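Local coordinates for protein-tyrosine-phosphatase PTP1 (Arabidopsis thaliana, PDB 6KRW) that hydrolyses phosphate from phosphotyrosine on proteins, acting on the plant MAP kinase MPK6 and modulating defence responses, at residues A[35-40]-A[266-271]; A[21-26]-A[290-295]; A[132-137]-A[149-154]; A[244-249]-A[285-290]. All blocks are in the same frame, centred on the assembly; numbering follows the deposited sequence.

Contact 1. Residues A[35-40]-A[266-271]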
loop_
_atom_site.group_PDB
_atom_site.type_symbol
_atom_site.label_atom_id
_atom_site.label_comp_id
_atom_site.label_asym_id
_atom_site.label_seq_id
_atom_site.Cartn_x
_atom_site.Cartn_y
_atom_site.Cartn_z
ATOM N N THR A 35 -12.883 -17.288 -4.502
ATOM C CA THR A 35 -12.871 -18.228 -5.645
ATOM C C THR A 35 -13.427 -17.527 -6.893
ATOM O O THR A 35 -12.866 -17.725 -8.010
ATOM C CB THR A 35 -13.637 -19.501 -5.284
ATOM O OG1 THR A 35 -12.976 -20.102 -4.170
ATOM C CG2 THR A 35 -13.678 -20.475 -6.435
ATOM N N GLY A 36 -14.482 -16.734 -6.725
ATOM C CA GLY A 36 -15.058 -15.987 -7.861
ATOM C C GLY A 36 -14.084 -14.959 -8.407
ATOM O O GLY A 36 -13.972 -14.796 -9.634
ATOM N N LEU A 37 -13.411 -14.221 -7.533
ATOM C CA LEU A 37 -12.384 -13.252 -7.979
ATOM C C LEU A 37 -11.298 -13.986 -8.761
ATOM O O LEU A 37 -10.855 -13.480 -9.796
ATOM C CB LEU A 37 -11.775 -12.535 -6.769
ATOM C CG LEU A 37 -12.670 -11.506 -6.090
ATOM C CD1 LEU A 37 -12.137 -11.132 -4.712
ATOM C CD2 LEU A 37 -12.830 -10.260 -6.963
ATOM N N GLN A 38 -10.841 -15.135 -8.275
ATOM C CA GLN A 38 -9.775 -15.876 -8.981
ATOM C C GLN A 38 -10.282 -16.372 -10.343
ATOM O O GLN A 38 -9.504 -16.353 -11.299
ATOM C CB GLN A 38 -9.284 -17.026 -8.102
ATOM C CG GLN A 38 -8.600 -16.579 -6.819
ATOM C CD GLN A 38 -7.347 -15.795 -7.093
ATOM O OE1 GLN A 38 -7.406 -14.588 -7.360
ATOM N NE2 GLN A 38 -6.211 -16.468 -7.017
ATOM N N ALA A 39 -11.546 -16.769 -10.440
ATOM C CA ALA A 39 -12.121 -17.228 -11.732
ATOM C C ALA A 39 -12.089 -16.088 -12.754
ATOM O O ALA A 39 -11.964 -16.360 -13.953
ATOM C CB ALA A 39 -13.520 -17.758 -11.521
ATOM N N ASN A 40 -12.215 -14.849 -12.293
ATOM C CA ASN A 40 -12.281 -13.647 -13.159
ATOM C C ASN A 40 -10.912 -12.965 -13.254
ATOM O O ASN A 40 -10.865 -11.763 -13.591
ATOM C CB ASN A 40 -13.370 -12.696 -12.658
ATOM C CG ASN A 40 -14.771 -13.238 -12.889
ATOM O OD1 ASN A 40 -15.051 -13.831 -13.932
ATOM N ND2 ASN A 40 -15.662 -13.037 -11.930
ATOM N N ASP A 266 -19.151 -4.147 0.123
ATOM C CA ASP A 266 -18.857 -5.222 -0.845
ATOM C C ASP A 266 -17.343 -5.276 -1.026
ATOM O O ASP A 266 -16.781 -4.631 -1.920
ATOM C CB ASP A 266 -19.645 -4.960 -2.123
ATOM C CG ASP A 266 -19.608 -6.091 -3.124
ATOM O OD1 ASP A 266 -18.759 -6.958 -3.016
ATOM O OD2 ASP A 266 -20.430 -6.069 -4.045
ATOM N N LEU A 267 -16.698 -6.060 -0.154
ATOM C CA LEU A 267 -15.228 -6.142 -0.228
ATOM C C LEU A 267 -14.788 -6.809 -1.541
ATOM O O LEU A 267 -13.742 -6.442 -2.095
ATOM C CB LEU A 267 -14.694 -6.914 0.991
ATOM C CG LEU A 267 -13.185 -7.067 1.033
ATOM C CD1 LEU A 267 -12.490 -5.727 1.150
ATOM C CD2 LEU A 267 -12.801 -7.956 2.186
ATOM N N ALA A 268 -15.577 -7.763 -2.050
ATOM C CA ALA A 268 -15.189 -8.411 -3.321
ATOM C C ALA A 268 -15.158 -7.358 -4.443
ATOM O O ALA A 268 -14.242 -7.387 -5.272
ATOM C CB ALA A 268 -16.136 -9.527 -3.671
ATOM N N LYS A 269 -16.131 -6.457 -4.440
ATOM C CA LYS A 269 -16.150 -5.370 -5.451
ATOM C C LYS A 269 -14.939 -4.456 -5.293
ATOM O O LYS A 269 -14.295 -4.071 -6.284
ATOM C CB LYS A 269 -17.464 -4.616 -5.313
ATOM C CG LYS A 269 -17.716 -3.578 -6.385
ATOM C CD LYS A 269 -19.057 -2.888 -6.212
ATOM C CE LYS A 269 -19.494 -2.087 -7.413
ATOM N NZ LYS A 269 -18.707 -0.845 -7.528
ATOM N N THR A 270 -14.555 -4.155 -4.039
ATOM C CA THR A 270 -13.349 -3.338 -3.812
ATOM C C THR A 270 -12.118 -4.040 -4.360
ATOM O O THR A 270 -11.280 -3.400 -4.991
ATOM C CB THR A 270 -13.201 -3.023 -2.320
ATOM O OG1 THR A 270 -14.317 -2.246 -1.916
ATOM C CG2 THR A 270 -11.897 -2.291 -2.042
ATOM N N VAL A 271 -11.962 -5.327 -4.024
ATOM C CA VAL A 271 -10.767 -6.056 -4.506
ATOM C C VAL A 271 -10.788 -6.141 -6.042
ATOM O O VAL A 271 -9.752 -6.015 -6.652
ATOM C CB VAL A 271 -10.638 -7.421 -3.814
ATOM C CG1 VAL A 271 -9.522 -8.235 -4.434
ATOM C CG2 VAL A 271 -10.365 -7.242 -2.314
#

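Contact 2. Residues A[21-26]-A[290-295]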
loop_
_atom_site.group_PDB
_atom_site.type_symbol
_atom_site.label_atom_id
_atom_site.label_comp_id
_atom_site.label_asym_id
_atom_site.label_seq_id
_atom_site.Cartn_x
_atom_site.Cartn_y
_atom_site.Cartn_z
ATOM N N ARG A 21 -19.363 -8.909 10.223
ATOM C CA ARG A 21 -19.357 -9.972 11.260
ATOM C C ARG A 21 -20.193 -11.148 10.750
ATOM O O ARG A 21 -19.801 -12.308 10.960
ATOM C CB ARG A 21 -19.875 -9.415 12.588
ATOM C CG ARG A 21 -19.759 -10.372 13.758
ATOM C CD ARG A 21 -20.350 -9.708 14.988
ATOM N NE ARG A 21 -19.407 -8.808 15.635
ATOM C CZ ARG A 21 -19.736 -7.802 16.442
ATOM N NH1 ARG A 21 -21.002 -7.517 16.696
ATOM N NH2 ARG A 21 -18.783 -7.063 16.980
ATOM N N GLY A 22 -21.316 -10.857 10.091
ATOM C CA GLY A 22 -22.136 -11.942 9.528
ATOM C C GLY A 22 -21.353 -12.728 8.491
ATOM O O GLY A 22 -21.537 -13.951 8.416
ATOM N N LYS A 23 -20.510 -12.065 7.704
ATOM C CA LYS A 23 -19.654 -12.763 6.714
ATOM C C LYS A 23 -18.672 -13.703 7.422
ATOM O O LYS A 23 -18.527 -14.843 6.991
ATOM C CB LYS A 23 -18.932 -11.740 5.837
ATOM C CG LYS A 23 -19.859 -10.910 4.958
ATOM C CD LYS A 23 -20.292 -11.650 3.737
ATOM C CE LYS A 23 -21.148 -10.815 2.810
ATOM N NZ LYS A 23 -20.309 -9.880 2.031
ATOM N N ILE A 24 -18.020 -13.246 8.484
ATOM C CA ILE A 24 -17.002 -14.090 9.190
ATOM C C ILE A 24 -17.703 -15.270 9.870
ATOM O O ILE A 24 -17.069 -16.346 10.016
ATOM C CB ILE A 24 -16.163 -13.232 10.158
ATOM C CG1 ILE A 24 -15.167 -12.413 9.330
ATOM C CG2 ILE A 24 -15.469 -14.067 11.214
ATOM C CD1 ILE A 24 -14.414 -11.397 10.097
ATOM N N GLN A 25 -18.968 -15.092 10.237
ATOM C CA GLN A 25 -19.778 -16.167 10.870
ATOM C C GLN A 25 -20.244 -17.159 9.805
ATOM O O GLN A 25 -20.714 -18.230 10.186
ATOM C CB GLN A 25 -20.940 -15.557 11.661
ATOM C CG GLN A 25 -20.453 -14.804 12.900
ATOM C CD GLN A 25 -21.511 -13.950 13.554
ATOM O OE1 GLN A 25 -22.589 -13.727 13.013
ATOM N NE2 GLN A 25 -21.197 -13.450 14.738
ATOM N N ASN A 26 -20.139 -16.802 8.522
ATOM C CA ASN A 26 -20.512 -17.712 7.402
ATOM C C ASN A 26 -19.316 -17.796 6.467
ATOM O O ASN A 26 -19.333 -17.247 5.372
ATOM C CB ASN A 26 -21.778 -17.232 6.685
ATOM C CG ASN A 26 -22.998 -17.282 7.583
ATOM O OD1 ASN A 26 -23.663 -18.311 7.683
ATOM N ND2 ASN A 26 -23.295 -16.176 8.249
ATOM N N PHE A 290 -8.070 -12.402 6.025
ATOM C CA PHE A 290 -7.413 -11.443 6.952
ATOM C C PHE A 290 -8.019 -10.047 6.766
ATOM O O PHE A 290 -8.203 -9.331 7.735
ATOM C CB PHE A 290 -5.901 -11.468 6.748
ATOM C CG PHE A 290 -5.130 -10.580 7.689
ATOM C CD1 PHE A 290 -4.818 -11.005 8.974
ATOM C CD2 PHE A 290 -4.709 -9.323 7.306
ATOM C CE1 PHE A 290 -4.114 -10.175 9.838
ATOM C CE2 PHE A 290 -4.005 -8.495 8.167
ATOM C CZ PHE A 290 -3.703 -8.930 9.446
ATOM N N CYS A 291 -8.353 -9.677 5.512
ATOM C CA CYS A 291 -9.034 -8.384 5.246
ATOM C C CYS A 291 -10.312 -8.328 6.078
ATOM O O CYS A 291 -10.556 -7.363 6.757
ATOM C CB CYS A 291 -9.492 -8.243 3.793
ATOM S SG CYS A 291 -8.183 -7.965 2.594
ATOM N N TYR A 292 -11.135 -9.376 5.990
ATOM C CA TYR A 292 -12.427 -9.384 6.713
ATOM C C TYR A 292 -12.174 -9.290 8.223
ATOM O O TYR A 292 -12.821 -8.504 8.896
ATOM C CB TYR A 292 -13.210 -10.649 6.402
ATOM C CG TYR A 292 -14.161 -10.517 5.239
ATOM C CD1 TYR A 292 -15.406 -9.961 5.433
ATOM C CD2 TYR A 292 -13.827 -10.961 3.975
ATOM C CE1 TYR A 292 -16.305 -9.827 4.399
ATOM C CE2 TYR A 292 -14.725 -10.842 2.925
ATOM C CZ TYR A 292 -15.956 -10.271 3.144
ATOM O OH TYR A 292 -16.891 -10.114 2.137
ATOM N N ASN A 293 -11.219 -10.076 8.726
ATOM C CA ASN A 293 -10.962 -10.120 10.188
ATOM C C ASN A 293 -10.476 -8.749 10.648
ATOM O O ASN A 293 -10.945 -8.280 11.695
ATOM C CB ASN A 293 -9.969 -11.232 10.498
ATOM C CG ASN A 293 -10.597 -12.601 10.410
ATOM O OD1 ASN A 293 -11.734 -12.780 10.806
ATOM N ND2 ASN A 293 -9.847 -13.585 9.960
ATOM N N ALA A 294 -9.572 -8.129 9.892
ATOM C CA ALA A 294 -9.027 -6.822 10.309
ATOM C C ALA A 294 -10.152 -5.791 10.272
ATOM O O ALA A 294 -10.197 -4.890 11.107
ATOM C CB ALA A 294 -7.852 -6.407 9.457
ATOM N N ILE A 295 -10.985 -5.822 9.225
ATOM C CA ILE A 295 -12.069 -4.812 9.124
ATOM C C ILE A 295 -13.060 -5.000 10.281
ATOM O O ILE A 295 -13.454 -4.005 10.901
ATOM C CB ILE A 295 -12.756 -4.928 7.751
ATOM C CG1 ILE A 295 -11.833 -4.436 6.637
ATOM C CG2 ILE A 295 -14.080 -4.180 7.740
ATOM C CD1 ILE A 295 -12.205 -4.905 5.237
#

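Contact 3. Residues A[132-137]-A[149-154]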
loop_
_atom_site.group_PDB
_atom_site.type_symbol
_atom_site.label_atom_id
_atom_site.label_comp_id
_atom_site.label_asym_id
_atom_site.label_seq_id
_atom_site.Cartn_x
_atom_site.Cartn_y
_atom_site.Cartn_z
ATOM N N ILE A 132 5.241 6.217 3.795
ATOM C CA ILE A 132 5.600 4.917 3.205
ATOM C C ILE A 132 5.231 3.813 4.181
ATOM O O ILE A 132 5.708 3.834 5.318
ATOM C CB ILE A 132 7.072 4.843 2.824
ATOM C CG1 ILE A 132 7.458 5.923 1.822
ATOM C CG2 ILE A 132 7.412 3.466 2.330
ATOM C CD1 ILE A 132 8.964 6.132 1.688
ATOM N N VAL A 133 4.420 2.882 3.742
ATOM C CA VAL A 133 4.047 1.646 4.449
ATOM C C VAL A 133 4.811 0.512 3.811
ATOM O O VAL A 133 4.566 0.180 2.626
ATOM C CB VAL A 133 2.540 1.399 4.497
ATOM C CG1 VAL A 133 2.208 0.118 5.211
ATOM C CG2 VAL A 133 1.799 2.589 5.065
ATOM N N MET A 134 5.694 -0.089 4.596
ATOM C CA MET A 134 6.538 -1.198 4.130
ATOM C C MET A 134 6.119 -2.475 4.847
ATOM O O MET A 134 6.261 -2.525 6.091
ATOM C CB MET A 134 7.994 -0.879 4.452
ATOM C CG MET A 134 8.934 -1.957 4.040
ATOM S SD MET A 134 10.616 -1.431 4.260
ATOM C CE MET A 134 11.424 -2.891 3.634
ATOM N N LEU A 135 5.684 -3.513 4.136
ATOM C CA LEU A 135 5.058 -4.725 4.720
ATOM C C LEU A 135 5.926 -5.948 4.464
ATOM O O LEU A 135 5.402 -7.036 4.385
ATOM C CB LEU A 135 3.664 -4.895 4.103
ATOM C CG LEU A 135 2.739 -3.710 4.319
ATOM C CD1 LEU A 135 1.475 -3.871 3.445
ATOM C CD2 LEU A 135 2.372 -3.527 5.778
ATOM N N THR A 136 7.237 -5.770 4.403
ATOM C CA THR A 136 8.135 -6.915 4.145
ATOM C C THR A 136 9.440 -6.696 4.928
ATOM O O THR A 136 9.740 -5.566 5.202
ATOM C CB THR A 136 8.457 -7.045 2.651
ATOM O OG1 THR A 136 9.254 -8.188 2.328
ATOM C CG2 THR A 136 9.116 -5.812 2.081
ATOM N N ARG A 137 10.117 -7.807 5.117
ATOM C CA ARG A 137 11.556 -7.809 5.451
ATOM C C ARG A 137 12.353 -7.594 4.172
ATOM O O ARG A 137 11.824 -7.863 3.074
ATOM C CB ARG A 137 11.972 -9.134 6.106
ATOM C CG ARG A 137 11.255 -9.425 7.412
ATOM C CD ARG A 137 11.767 -10.751 7.978
ATOM N NE ARG A 137 11.128 -11.083 9.227
ATOM C CZ ARG A 137 11.526 -12.114 10.000
ATOM N NH1 ARG A 137 12.426 -12.971 9.543
ATOM N NH2 ARG A 137 10.961 -12.331 11.178
ATOM N N ASP A 149 17.616 -2.136 0.542
ATOM C CA ASP A 149 17.703 -1.137 1.633
ATOM C C ASP A 149 17.812 0.268 1.040
ATOM O O ASP A 149 18.895 0.690 0.649
ATOM C CB ASP A 149 18.883 -1.440 2.562
ATOM C CG ASP A 149 19.016 -0.470 3.718
ATOM O OD1 ASP A 149 18.300 0.541 3.735
ATOM O OD2 ASP A 149 19.905 -0.719 4.586
ATOM N N TYR A 150 16.677 0.945 0.926
ATOM C CA TYR A 150 16.627 2.307 0.363
ATOM C C TYR A 150 16.462 3.328 1.478
ATOM O O TYR A 150 16.298 4.491 1.143
ATOM C CB TYR A 150 15.458 2.374 -0.639
ATOM C CG TYR A 150 14.074 2.169 -0.049
ATOM C CD1 TYR A 150 13.361 3.225 0.482
ATOM C CD2 TYR A 150 13.523 0.902 0.061
ATOM C CE1 TYR A 150 12.133 3.029 1.095
ATOM C CE2 TYR A 150 12.301 0.683 0.683
ATOM C CZ TYR A 150 11.609 1.754 1.206
ATOM O OH TYR A 150 10.413 1.607 1.843
ATOM N N PHE A 151 16.612 2.948 2.759
ATOM C CA PHE A 151 16.205 3.916 3.813
ATOM C C PHE A 151 17.125 3.932 5.044
ATOM O O PHE A 151 17.033 4.907 5.810
ATOM C CB PHE A 151 14.761 3.665 4.240
ATOM C CG PHE A 151 14.507 2.254 4.702
ATOM C CD1 PHE A 151 14.082 1.296 3.796
ATOM C CD2 PHE A 151 14.660 1.886 6.029
ATOM C CE1 PHE A 151 13.836 -0.009 4.192
ATOM C CE2 PHE A 151 14.402 0.586 6.423
ATOM C CZ PHE A 151 14.015 -0.369 5.512
ATOM N N GLN A 152 17.968 2.935 5.279
ATOM C CA GLN A 152 18.800 2.937 6.503
ATOM C C GLN A 152 20.045 3.786 6.260
ATOM O O GLN A 152 20.659 3.653 5.204
ATOM C CB GLN A 152 19.145 1.504 6.882
ATOM C CG GLN A 152 17.928 0.683 7.296
ATOM C CD GLN A 152 18.326 -0.632 7.919
ATOM O OE1 GLN A 152 18.203 -0.828 9.130
ATOM N NE2 GLN A 152 18.840 -1.535 7.096
ATOM N N ASP A 153 20.403 4.637 7.217
ATOM C CA ASP A 153 21.572 5.550 7.078
ATOM C C ASP A 153 22.476 5.420 8.309
ATOM O O ASP A 153 22.985 6.458 8.797
ATOM C CB ASP A 153 21.111 6.988 6.828
ATOM C CG ASP A 153 20.556 7.693 8.057
ATOM O OD1 ASP A 153 20.083 6.997 8.978
ATOM O OD2 ASP A 153 20.605 8.937 8.087
ATOM N N GLU A 154 22.705 4.193 8.777
ATOM C CA GLU A 154 23.544 3.982 9.986
ATOM C C GLU A 154 25.000 4.345 9.685
ATOM O O GLU A 154 25.682 4.800 10.608
ATOM C CB GLU A 154 23.403 2.552 10.502
ATOM C CG GLU A 154 21.950 2.102 10.574
ATOM C CD GLU A 154 21.520 1.545 11.920
ATOM O OE1 GLU A 154 20.299 1.506 12.183
ATOM O OE2 GLU A 154 22.406 1.167 12.710
#

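Contact 4. Residues A[244-249]-A[285-290]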
loop_
_atom_site.group_PDB
_atom_site.type_symbol
_atom_site.label_atom_id
_atom_site.label_comp_id
_atom_site.label_asym_id
_atom_site.label_seq_id
_atom_site.Cartn_x
_atom_site.Cartn_y
_atom_site.Cartn_z
ATOM N N THR A 244 0.453 -5.772 0.099
ATOM C CA THR A 244 0.106 -4.383 -0.265
ATOM C C THR A 244 -1.398 -4.267 -0.538
ATOM O O THR A 244 -2.026 -3.399 -0.006
ATOM C CB THR A 244 0.911 -3.972 -1.491
ATOM O OG1 THR A 244 2.271 -3.864 -1.099
ATOM C CG2 THR A 244 0.472 -2.643 -2.071
ATOM N N GLY A 245 -1.945 -5.152 -1.362
ATOM C CA GLY A 245 -3.385 -5.070 -1.671
ATOM C C GLY A 245 -4.248 -5.305 -0.456
ATOM O O GLY A 245 -5.283 -4.660 -0.291
ATOM N N THR A 246 -3.836 -6.238 0.413
ATOM C CA THR A 246 -4.583 -6.538 1.646
ATOM C C THR A 246 -4.594 -5.279 2.524
ATOM O O THR A 246 -5.643 -4.924 3.013
ATOM C CB THR A 246 -3.963 -7.765 2.324
ATOM O OG1 THR A 246 -3.915 -8.875 1.425
ATOM C CG2 THR A 246 -4.696 -8.165 3.584
ATOM N N TYR A 247 -3.425 -4.666 2.783
ATOM C CA TYR A 247 -3.398 -3.445 3.621
ATOM C C TYR A 247 -4.304 -2.371 2.994
ATOM O O TYR A 247 -5.129 -1.757 3.672
ATOM C CB TYR A 247 -1.983 -2.892 3.850
ATOM C CG TYR A 247 -2.112 -1.642 4.660
ATOM C CD1 TYR A 247 -2.309 -1.717 6.043
ATOM C CD2 TYR A 247 -2.156 -0.404 4.061
ATOM C CE1 TYR A 247 -2.603 -0.578 6.754
ATOM C CE2 TYR A 247 -2.446 0.744 4.768
ATOM C CZ TYR A 247 -2.650 0.645 6.128
ATOM O OH TYR A 247 -3.024 1.757 6.763
ATOM N N CYS A 248 -4.126 -2.121 1.703
ATOM C CA CYS A 248 -4.936 -1.068 1.018
ATOM C C CYS A 248 -6.437 -1.374 1.189
ATOM O O CYS A 248 -7.209 -0.457 1.401
ATOM C CB CYS A 248 -4.564 -0.975 -0.453
ATOM S SG CYS A 248 -2.924 -0.280 -0.741
ATOM N N ALA A 249 -6.842 -2.639 1.075
ATOM C CA ALA A 249 -8.268 -3.002 1.185
ATOM C C ALA A 249 -8.795 -2.647 2.571
ATOM O O ALA A 249 -9.923 -2.150 2.719
ATOM C CB ALA A 249 -8.502 -4.439 0.835
ATOM N N MET A 285 -6.299 -16.658 -0.474
ATOM C CA MET A 285 -7.588 -16.719 0.254
ATOM C C MET A 285 -7.351 -16.385 1.735
ATOM O O MET A 285 -8.202 -15.717 2.324
ATOM C CB MET A 285 -8.235 -18.097 0.097
ATOM C CG MET A 285 -9.617 -18.180 0.707
ATOM S SD MET A 285 -10.403 -19.804 0.522
ATOM C CE MET A 285 -10.795 -19.759 -1.226
ATOM N N ASP A 286 -6.215 -16.786 2.318
ATOM C CA ASP A 286 -5.931 -16.377 3.713
ATOM C C ASP A 286 -5.801 -14.855 3.824
ATOM O O ASP A 286 -6.311 -14.288 4.807
ATOM C CB ASP A 286 -4.680 -17.077 4.250
ATOM C CG ASP A 286 -4.890 -18.532 4.599
ATOM O OD1 ASP A 286 -6.060 -18.970 4.694
ATOM O OD2 ASP A 286 -3.882 -19.213 4.781
ATOM N N GLN A 287 -5.217 -14.189 2.821
ATOM C CA GLN A 287 -5.120 -12.714 2.850
ATOM C C GLN A 287 -6.518 -12.106 2.761
ATOM O O GLN A 287 -6.769 -11.129 3.424
ATOM C CB GLN A 287 -4.200 -12.204 1.740
ATOM C CG GLN A 287 -2.731 -12.407 2.104
ATOM C CD GLN A 287 -1.798 -12.135 0.954
ATOM O OE1 GLN A 287 -2.235 -11.787 -0.144
ATOM N NE2 GLN A 287 -0.501 -12.278 1.183
ATOM N N TYR A 288 -7.394 -12.701 1.944
ATOM C CA TYR A 288 -8.766 -12.182 1.807
ATOM C C TYR A 288 -9.510 -12.330 3.129
ATOM O O TYR A 288 -10.171 -11.415 3.560
ATOM C CB TYR A 288 -9.433 -12.907 0.631
ATOM C CG TYR A 288 -10.743 -12.303 0.214
ATOM C CD1 TYR A 288 -10.770 -11.085 -0.448
ATOM C CD2 TYR A 288 -11.938 -12.916 0.506
ATOM C CE1 TYR A 288 -11.965 -10.508 -0.829
ATOM C CE2 TYR A 288 -13.141 -12.357 0.101
ATOM C CZ TYR A 288 -13.152 -11.125 -0.523
ATOM O OH TYR A 288 -14.335 -10.545 -0.940
ATOM N N PHE A 289 -9.348 -13.472 3.788
ATOM C CA PHE A 289 -9.949 -13.678 5.135
ATOM C C PHE A 289 -9.371 -12.651 6.114
ATOM O O PHE A 289 -10.110 -12.107 6.950
ATOM C CB PHE A 289 -9.724 -15.111 5.633
ATOM C CG PHE A 289 -10.842 -16.046 5.267
ATOM C CD1 PHE A 289 -11.940 -16.202 6.099
ATOM C CD2 PHE A 289 -10.801 -16.771 4.091
ATOM C CE1 PHE A 289 -12.963 -17.071 5.766
ATOM C CE2 PHE A 289 -11.849 -17.618 3.744
ATOM C CZ PHE A 289 -12.915 -17.783 4.590
ATOM N N PHE A 290 -8.070 -12.402 6.025
ATOM C CA PHE A 290 -7.413 -11.443 6.952
ATOM C C PHE A 290 -8.019 -10.047 6.766
ATOM O O PHE A 290 -8.203 -9.331 7.735
ATOM C CB PHE A 290 -5.901 -11.468 6.748
ATOM C CG PHE A 290 -5.130 -10.580 7.689
ATOM C CD1 PHE A 290 -4.818 -11.005 8.974
ATOM C CD2 PHE A 290 -4.709 -9.323 7.306
ATOM C CE1 PHE A 290 -4.114 -10.175 9.838
ATOM C CE2 PHE A 290 -4.005 -8.495 8.167
ATOM C CZ PHE A 290 -3.703 -8.930 9.446
#

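Contact 1. Residues A[35-40]-A[266-271]
Leu37 carries this helix-to-helix contact for residues 35-40, pressing its two methyls onto Ala268 and Val271. Leu37 CD1 lies 3.9 Å from Val271 CG1, and the two side chains meet at about a right angle. The same methyl of Leu37 stands 4.4 Å from Ala268 CB, so one branch spans the step between two residues a helical turn apart. The first torsion of Leu37 (chi1 -73°) directs its forked end at the Ala268-Val271 side of the helix, and the small Ala268 lets the CA atoms of Leu37 and Ala268 come to 7.3 Å. A second kind of approach sets methyl against carbonyl: Leu37 CD2 sits 3.6 Å from Ala268 O.

The polar bonds run within each segment or to outside partners. Asp266 is the N-cap of helix 267-277, its OD1 accepting Lys269 N at 3.0 Å from above the carboxylate plane. Helix 27-39 is laid on the helical layer of the phosphatase domain, with Val271 about 9 Å (side chain to side chain) from Gln283, which probably binds substrate, as in related phosphatases. Across the segments the chemistry is van der Waals contact of methyls with methyls and with one carbonyl oxygen, over 126 Å² of buried surface. The contact therefore rests on the fit of one leucine, and direction is added beside it by the hydrogen bond from Arg275 NH1 to Gln38 OE1.

Contact 2. Residues A[21-26]-A[290-295]
Lys23 and Tyr292 form the close-packed half of this contact, the lysine's aliphatic stem lying obliquely against the CE1 corner of the phenol. Lys23 CB comes within 3.6 Å of Tyr292 CE1, and Lys23 CG within 3.8 Å of the same atom. Bends at chi2 and chi4 then carry the amine round to the hydroxyl, where Lys23 NZ makes a weak hydrogen bond to Tyr292 OH at 3.4 Å. The stronger partner of both groups is Glu33, which forms a salt bridge with Lys23 through OE1 and a hydrogen bond with Tyr292 through OE2. One carboxylate from helix 27-39 thus holds the two polar ends near each other.

The contact joins helix 7-24, near its C-terminal end, to helix 285-303, the last helix of the chain, so that the N-terminal region packs on the final helix of the phosphatase domain. Tyr292 is buried here and is backed by the Tyr288 ring, edge to face.

Toward solvent the packing is more mixed. Ile24 runs past Tyr292 in the opposite direction, its CG1 being 3.9 Å from Tyr292 CB, while Ile24 CD1 meets Tyr292 O at 3.5 Å. Although Ile24 and Asn293 are both partly exposed, one spot between them is tight: Ile24 CD1 stands only 3.1 Å from Asn293 OD1, shorter than an ordinary carbon-to-oxygen van der Waals contact.

Contact 3. Residues A[132-137]-A[149-154]
Met134 points its thioether at Tyr150 and Phe151, and the way the three side chains are tilted against one another defines the contact. The methionine is fully extended, with CG opposite its backbone N (chi1 179°), which drives the sulfur straight out from the strand. It crosses the Phe151 side chain at about a right angle; Met134 SD lies 3.5 Å from Phe151 CE1 and its line to the ring centre is inclined 51° from the normal, an oblique Met-aromatic contact. A more distant one of the same type places SD 5.5 Å from the centroid of the Tyr150 ring.

The two rings are set against each other locally: Phe151 CD1 stands 3.5 Å above the centre of the Tyr150 ring, while Tyr150 CG lies at the edge of the Phe151 ring, in its plane. Asp149 OD1 steadies the backbone here, receiving Phe151 N at 3.1 Å in an Asx turn and Gln152 N at 2.9 Å in an Asx motif, the latter on its syn lone pair.

Ile132 and Tyr150 slide past each other in opposite directions. Ile132 CG2 touches Tyr150 OH at 3.6 Å, and Ile132 CD1 sits at the ring edge, near its plane. The hydroxyl is hydrogen-bonded to both His236 and His198, which satisfies a buried polar atom; His236 immediately precedes the catalytic Cys237 in the signature motif. In the fold, strand 131-134 lies between parallel neighbours 233-236 and 194-200, and the loop leading to strand 158-160 folds its aromatic pair over their side chains, with Trp121 of helix 117-126 bonded to Tyr150 O.

Contact 4. Residues A[244-249]-A[285-290]
The amide nitrogen NE2 of Gln287 is gripped by two acceptors, Gly208 O and an oxygen of a bound citrate ion probably taken from the crystallisation liquor. The same amide is fixed at its other end, Gln287 OE1 accepting from Gln283 N, so its rotation is set by bonds on both heteroatoms. The extended chain (chi2 170°) carries the amide past Thr246 to these partners.

The stem of Gln287 meets helix 242-259 through Thr246, whose side chain crosses it at about a right angle. Thr246 OG1 lies 3.4 Å from Gln287 CB, a polar-to-apolar contact; the hydroxyl's hydrogen bond goes to Gly242 O, one turn earlier. Its methyl branch takes the other role: Thr246 CG2 stands 3.6 Å from Gln287 O and 3.9 Å from Phe290 CD2, entering at the edge of the ring near its plane. The Phe290 ring in turn meets that of Trp204. The 6.3 Å separation between the CA atoms of Thr246 and Gln287 is consistent with the small threonine side chain at the crossing, and all three touching residues are buried.

The citrate bound to Gln287 is consistent with an anion-binding pocket. The helix carrying Thr246 starts at the phosphate-binding loop of the signature motif, Gln287 lies four residues after Gln283 of the Q-loop, and Gly208 and Trp204 belong to the WPD loop; this convergence of three catalytic loops is typical of the classical protein tyrosine phosphatase active site.

From the N terminus, helix 7-24 is the first to be tied, by contact 2, to the last helix 285-303, closing the widest loop; contacts 1, 3 and 4 all nest within it. Contact 1 joins helix 27-39 to helix 267-277 and encloses contact 3, the short closure between strand 131-134 and its following loop. Contact 4, from helix 242-259 to helix 285-303, comes after contact 3 in series but crosses contact 1. Contacts 1, 2 and 4 touch one another: Leu267 packs on Tyr292 and Cys291, Tyr288 on Val271, and Cys291 on Thr246, contacts 2 and 4 also sharing Phe290. Contact 3, by the central sheet, reaches contact 4 through Leu135 and Tyr247.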